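PDB 1T6T: putative protein, which is of unknown function but carries a Toprim domain like that of RNase M5, and so may act on nucleic acid. Local coordinates for residues 43-46 with 47-51; 98-101 with 102-106. All coordinates share one frame; numbering follows the deposited sequence.

Interaction 1: residues 43-46 with 47-51; sequences VIDL and SGKRY
Asp-45 holds the ammonium group of Lys-49 in two ways. The stronger is a hydrogen bond from Lys-49 NZ to the backbone O of Asp-45, 2.7 Å long, with the donor in the carbonyl plane and a C=O...N angle of 157°. The other is a salt bridge to the carboxylate: Asp-45 OD1 lies 3.1 Å from Lys-49 NZ, a weak hydrogen bond. The lysine chain runs straight out to CE and bends only at its last torsion (chi4 64°), which turns NZ back onto the strand end. With Asp-45 CG between its own backbone N and carbonyl carbon (chi1 52°), OD1 comes near the same ammonium that the backbone O of Asp-45 already holds. A water donates to the other carboxylate oxygen, Asp-45 OD2, at 2.6 Å, and also to Ser-47 O.

The backbone bond from Lys-49 N to Leu-46 O, 2.9 Å, closes a type II beta turn over Leu-46 to Lys-49, with Gly-48 at its third position. This is the loop joining strand 43-45, at one edge of the parallel Toprim sheet, to helix 51-58. The strand lies beside strand 23-26, and the turn follows directly at its C-terminal end.

Apolar contacts are looser. The Ile-44 CG2 methyl meets Lys-49 CE at 4.0 Å, the two side chains crossing at about a right angle, with Met-57 touching both. Buried Leu-46 brings CD2 to the edge of the Tyr-51 ring, 4.1 Å from Tyr-51 CE1, and also packs on Val-54 and Ile-78. The Tyr-51 hydroxyl hydrogen-bonds Ser-47 OG of the second subunit, while Ser-47 OG here pairs with Tyr-51 of that subunit in return.

Interaction 2: residues 98-101 with 102-106; sequences RNFL and KKWNI
Lys-103 folds back over one face of the Phe-100 ring. Its CE stands above the ring centre in a CH-pi contact, 3.8 Å from the centroid, while NZ leans off the normal by 30° toward Phe-100 CE1 and CZ in a cation-pi contact. A bend at the third torsion (chi3 66°) lays the chain down this way. At the ring's rim comes Trp-104: the Phe-100 edge points at the indole face in an offset edge-to-face pair, planes 80° apart, with Phe-100 CE2 3.4 Å from Trp-104 CH2. Replacing Phe-100 by an alanine is likely to leave the Lys-103 ammonium without its aromatic face and the indole without the ring edge against it. Leu-101 CD2 approaches the same indole at Trp-104 CE3, 3.9 Å away. Lys-102, fully extended, instead lies alongside Asn-99, pointing the same way, and its NZ donates to Asn-99 OD1 (2.9 Å) from above the amide plane. A water accepts from this NZ and, weakly, from Arg-98 NH1, whose guanidinium is anchored by Phe-69, Asp-70 and Glu-76. The backbone bond from Trp-104 N to Leu-101 O, 3.0 Å, closes a type I beta turn from Leu-101 to Trp-104 as the chain leaves helix 96-101 of the Toprim domain.

Overall arrangement
From the N terminus, the chain passes through helix 8-18, strand 23-26 and helix 29-36 before interaction 1, a short turn joining edge strand 43-45 to helix 51-58. It then adds strand 64-67, helix 73-88 and the opposite edge strand, 92-94; interaction 2 follows where helix 96-101 gives way to the C-terminal loop. The two turns are in series, neither enclosing nor crossing the other. Interactions 1 and 2 lie on opposite sides of the chain's centre, with centres about 22 Å apart and nearest atoms about 11 Å apart. The loop residues 47-51 meet the second subunit, whereas Phe-100 and Leu-101 of interaction 2 pack against helix 8-18, and neither of its segments touches another chain of the assembly.

Interaction 1: residues 43-46 with 47-51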
loop_
_atom_site.group_PDB
_atom_site.type_symbol
_atom_site.label_atom_id
_atom_site.label_comp_id
_atom_site.label_asym_id
_atom_site.label_seq_id
_atom_site.Cartn_x
_atom_site.Cartn_y
_atom_site.Cartn_z
ATOM N N VAL B 43 -7.506 -7.083 -13.686
ATOM C CA VAL B 43 -7.174 -6.580 -12.359
ATOM C C VAL B 43 -6.137 -5.467 -12.409
ATOM O O VAL B 43 -5.202 -5.515 -13.205
ATOM C CB VAL B 43 -6.596 -7.726 -11.485
ATOM C CG1 VAL B 43 -6.313 -7.222 -10.070
ATOM C CG2 VAL B 43 -7.559 -8.900 -11.450
ATOM N N ILE B 44 -6.315 -4.462 -11.562
ATOM C CA ILE B 44 -5.362 -3.362 -11.474
ATOM C C ILE B 44 -4.839 -3.330 -10.048
ATOM O O ILE B 44 -5.624 -3.358 -9.097
ATOM C CB ILE B 44 -6.011 -1.984 -11.761
ATOM C CG1 ILE B 44 -6.451 -1.900 -13.223
ATOM C CG2 ILE B 44 -5.010 -0.860 -11.443
ATOM C CD1 ILE B 44 -7.142 -0.594 -13.566
ATOM N N ASP B 45 -3.520 -3.296 -9.901
ATOM C CA ASP B 45 -2.922 -3.220 -8.570
ATOM C C ASP B 45 -2.584 -1.756 -8.298
ATOM O O ASP B 45 -1.972 -1.084 -9.130
ATOM C CB ASP B 45 -1.682 -4.126 -8.473
ATOM C CG ASP B 45 -0.667 -3.881 -9.580
ATOM O OD1 ASP B 45 -1.063 -3.620 -10.735
ATOM O OD2 ASP B 45 0.542 -3.977 -9.290
ATOM N N LEU B 46 -3.004 -1.268 -7.135
ATOM C CA LEU B 46 -2.821 0.129 -6.751
ATOM C C LEU B 46 -1.411 0.577 -6.355
ATOM O O LEU B 46 -1.006 1.695 -6.670
ATOM C CB LEU B 46 -3.798 0.462 -5.616
ATOM C CG LEU B 46 -4.030 1.926 -5.243
ATOM C CD1 LEU B 46 -4.652 2.674 -6.417
ATOM C CD2 LEU B 46 -4.946 1.991 -4.028
ATOM N N SER B 47 -0.663 -0.272 -5.661
ATOM C CA SER B 47 0.680 0.123 -5.244
ATOM C C SER B 47 1.513 0.563 -6.440
ATOM O O SER B 47 1.560 -0.121 -7.463
ATOM C CB SER B 47 1.383 -1.027 -4.519
ATOM O OG SER B 47 2.653 -0.605 -4.040
ATOM N N GLY B 48 2.162 1.715 -6.311
ATOM C CA GLY B 48 2.973 2.222 -7.400
ATOM C C GLY B 48 2.184 3.125 -8.332
ATOM O O GLY B 48 2.704 3.584 -9.349
ATOM N N LYS B 49 0.921 3.375 -7.995
ATOM C CA LYS B 49 0.076 4.247 -8.807
ATOM C C LYS B 49 -0.573 5.345 -7.967
ATOM O O LYS B 49 -0.798 5.173 -6.769
ATOM C CB LYS B 49 -1.040 3.440 -9.490
ATOM C CG LYS B 49 -0.565 2.294 -10.380
ATOM C CD LYS B 49 -1.750 1.642 -11.097
ATOM C CE LYS B 49 -1.307 0.550 -12.068
ATOM N NZ LYS B 49 -0.651 -0.602 -11.390
ATOM N N ARG B 50 -0.852 6.487 -8.591
ATOM C CA ARG B 50 -1.548 7.570 -7.899
ATOM C C ARG B 50 -3.001 7.112 -7.962
ATOM O O ARG B 50 -3.372 6.377 -8.878
ATOM C CB ARG B 50 -1.403 8.887 -8.661
ATOM C CG ARG B 50 0.030 9.341 -8.844
ATOM C CD ARG B 50 0.113 10.460 -9.861
ATOM N NE ARG B 50 1.489 10.890 -10.088
ATOM C CZ ARG B 50 1.846 11.785 -11.003
ATOM N NH1 ARG B 50 0.925 12.348 -11.779
ATOM N NH2 ARG B 50 3.121 12.121 -11.142
ATOM N N TYR B 51 -3.825 7.524 -7.005
ATOM C CA TYR B 51 -5.218 7.106 -7.033
ATOM C C TYR B 51 -5.836 7.583 -8.345
ATOM O O TYR B 51 -6.628 6.871 -8.963
ATOM C CB TYR B 51 -5.990 7.687 -5.843
ATOM C CG TYR B 51 -5.357 7.397 -4.497
ATOM C CD1 TYR B 51 -4.849 6.136 -4.200
ATOM C CD2 TYR B 51 -5.272 8.389 -3.520
ATOM C CE1 TYR B 51 -4.268 5.866 -2.964
ATOM C CE2 TYR B 51 -4.694 8.130 -2.281
ATOM C CZ TYR B 51 -4.193 6.867 -2.010
ATOM O OH TYR B 51 -3.613 6.608 -0.788
HETATM O O HOH W 1 1.794 -2.967 -7.276
#

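Interaction 2: residues 98-101 with 102-106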
loop_
_atom_site.group_PDB
_atom_site.type_symbol
_atom_site.label_atom_id
_atom_site.label_comp_id
_atom_site.label_asym_id
_atom_site.label_seq_id
_atom_site.Cartn_x
_atom_site.Cartn_y
_atom_site.Cartn_z
ATOM N N ARG B 98 -16.065 -8.340 -1.857
ATOM C CA ARG B 98 -15.239 -8.139 -0.680
ATOM C C ARG B 98 -16.063 -8.397 0.581
ATOM O O ARG B 98 -15.598 -9.057 1.508
ATOM C CB ARG B 98 -14.687 -6.709 -0.659
ATOM C CG ARG B 98 -13.776 -6.418 0.526
ATOM C CD ARG B 98 -13.062 -5.084 0.349
ATOM N NE ARG B 98 -12.127 -4.798 1.437
ATOM C CZ ARG B 98 -12.457 -4.195 2.574
ATOM N NH1 ARG B 98 -13.706 -3.806 2.783
ATOM N NH2 ARG B 98 -11.533 -3.971 3.500
ATOM N N ASN B 99 -17.285 -7.879 0.614
ATOM C CA ASN B 99 -18.133 -8.071 1.786
ATOM C C ASN B 99 -18.464 -9.533 2.034
ATOM O O ASN B 99 -18.643 -9.943 3.180
ATOM C CB ASN B 99 -19.428 -7.265 1.666
ATOM C CG ASN B 99 -19.201 -5.777 1.815
ATOM O OD1 ASN B 99 -18.198 -5.344 2.391
ATOM N ND2 ASN B 99 -20.136 -4.983 1.310
ATOM N N PHE B 100 -18.546 -10.319 0.968
ATOM C CA PHE B 100 -18.855 -11.734 1.113
ATOM C C PHE B 100 -17.741 -12.463 1.870
ATOM O O PHE B 100 -18.009 -13.361 2.671
ATOM C CB PHE B 100 -19.054 -12.381 -0.257
ATOM C CG PHE B 100 -19.991 -13.554 -0.233
ATOM C CD1 PHE B 100 -21.369 -13.355 -0.225
ATOM C CD2 PHE B 100 -19.500 -14.855 -0.178
ATOM C CE1 PHE B 100 -22.248 -14.440 -0.162
ATOM C CE2 PHE B 100 -20.370 -15.944 -0.113
ATOM C CZ PHE B 100 -21.746 -15.734 -0.105
ATOM N N LEU B 101 -16.496 -12.068 1.625
ATOM C CA LEU B 101 -15.355 -12.696 2.283
ATOM C C LEU B 101 -15.337 -12.469 3.792
ATOM O O LEU B 101 -14.684 -13.211 4.529
ATOM C CB LEU B 101 -14.040 -12.179 1.681
ATOM C CG LEU B 101 -13.769 -12.473 0.201
ATOM C CD1 LEU B 101 -12.427 -11.867 -0.203
ATOM C CD2 LEU B 101 -13.769 -13.973 -0.038
ATOM N N LYS B 102 -16.049 -11.446 4.251
ATOM C CA LYS B 102 -16.086 -11.135 5.674
ATOM C C LYS B 102 -16.677 -12.263 6.517
ATOM O O LYS B 102 -16.466 -12.310 7.729
ATOM C CB LYS B 102 -16.873 -9.844 5.905
ATOM C CG LYS B 102 -16.210 -8.614 5.304
ATOM C CD LYS B 102 -17.068 -7.372 5.488
ATOM C CE LYS B 102 -16.357 -6.136 4.967
ATOM N NZ LYS B 102 -17.204 -4.920 5.106
ATOM N N LYS B 103 -17.403 -13.175 5.875
ATOM C CA LYS B 103 -18.016 -14.288 6.589
ATOM C C LYS B 103 -17.091 -15.496 6.684
ATOM O O LYS B 103 -17.371 -16.440 7.423
ATOM C CB LYS B 103 -19.326 -14.703 5.911
ATOM C CG LYS B 103 -19.147 -15.372 4.553
ATOM C CD LYS B 103 -20.490 -15.709 3.912
ATOM C CE LYS B 103 -21.277 -14.451 3.569
ATOM N NZ LYS B 103 -22.634 -14.767 3.040
ATOM N N TRP B 104 -15.987 -15.471 5.942
ATOM C CA TRP B 104 -15.047 -16.585 5.965
ATOM C C TRP B 104 -13.728 -16.213 6.622
ATOM O O TRP B 104 -13.465 -15.044 6.898
ATOM C CB TRP B 104 -14.790 -17.106 4.547
ATOM C CG TRP B 104 -16.028 -17.626 3.872
ATOM C CD1 TRP B 104 -17.077 -18.270 4.466
ATOM C CD2 TRP B 104 -16.333 -17.567 2.474
ATOM N NE1 TRP B 104 -18.018 -18.613 3.524
ATOM C CE2 TRP B 104 -17.587 -18.195 2.293
ATOM C CE3 TRP B 104 -15.669 -17.046 1.355
ATOM C CZ2 TRP B 104 -18.191 -18.318 1.036
ATOM C CZ3 TRP B 104 -16.270 -17.167 0.105
ATOM C CH2 TRP B 104 -17.520 -17.799 -0.043
ATOM N N ASN B 105 -12.898 -17.215 6.875
ATOM C CA ASN B 105 -11.620 -16.969 7.515
ATOM C C ASN B 105 -10.553 -16.551 6.514
ATOM O O ASN B 105 -9.729 -17.356 6.078
ATOM C CB ASN B 105 -11.157 -18.201 8.283
ATOM C CG ASN B 105 -9.935 -17.923 9.122
ATOM O OD1 ASN B 105 -9.473 -16.782 9.199
ATOM N ND2 ASN B 105 -9.402 -18.958 9.761
ATOM N N ILE B 106 -10.580 -15.276 6.156
ATOM C CA ILE B 106 -9.619 -14.728 5.215
ATOM C C ILE B 106 -9.440 -13.247 5.514
ATOM O O ILE B 106 -10.379 -12.571 5.934
ATOM C CB ILE B 106 -10.108 -14.900 3.757
ATOM C CG1 ILE B 106 -9.055 -14.364 2.783
ATOM C CG2 ILE B 106 -11.433 -14.179 3.563
ATOM C CD1 ILE B 106 -9.350 -14.673 1.326
HETATM O O HOH W 2 -16.056 -2.268 4.468
#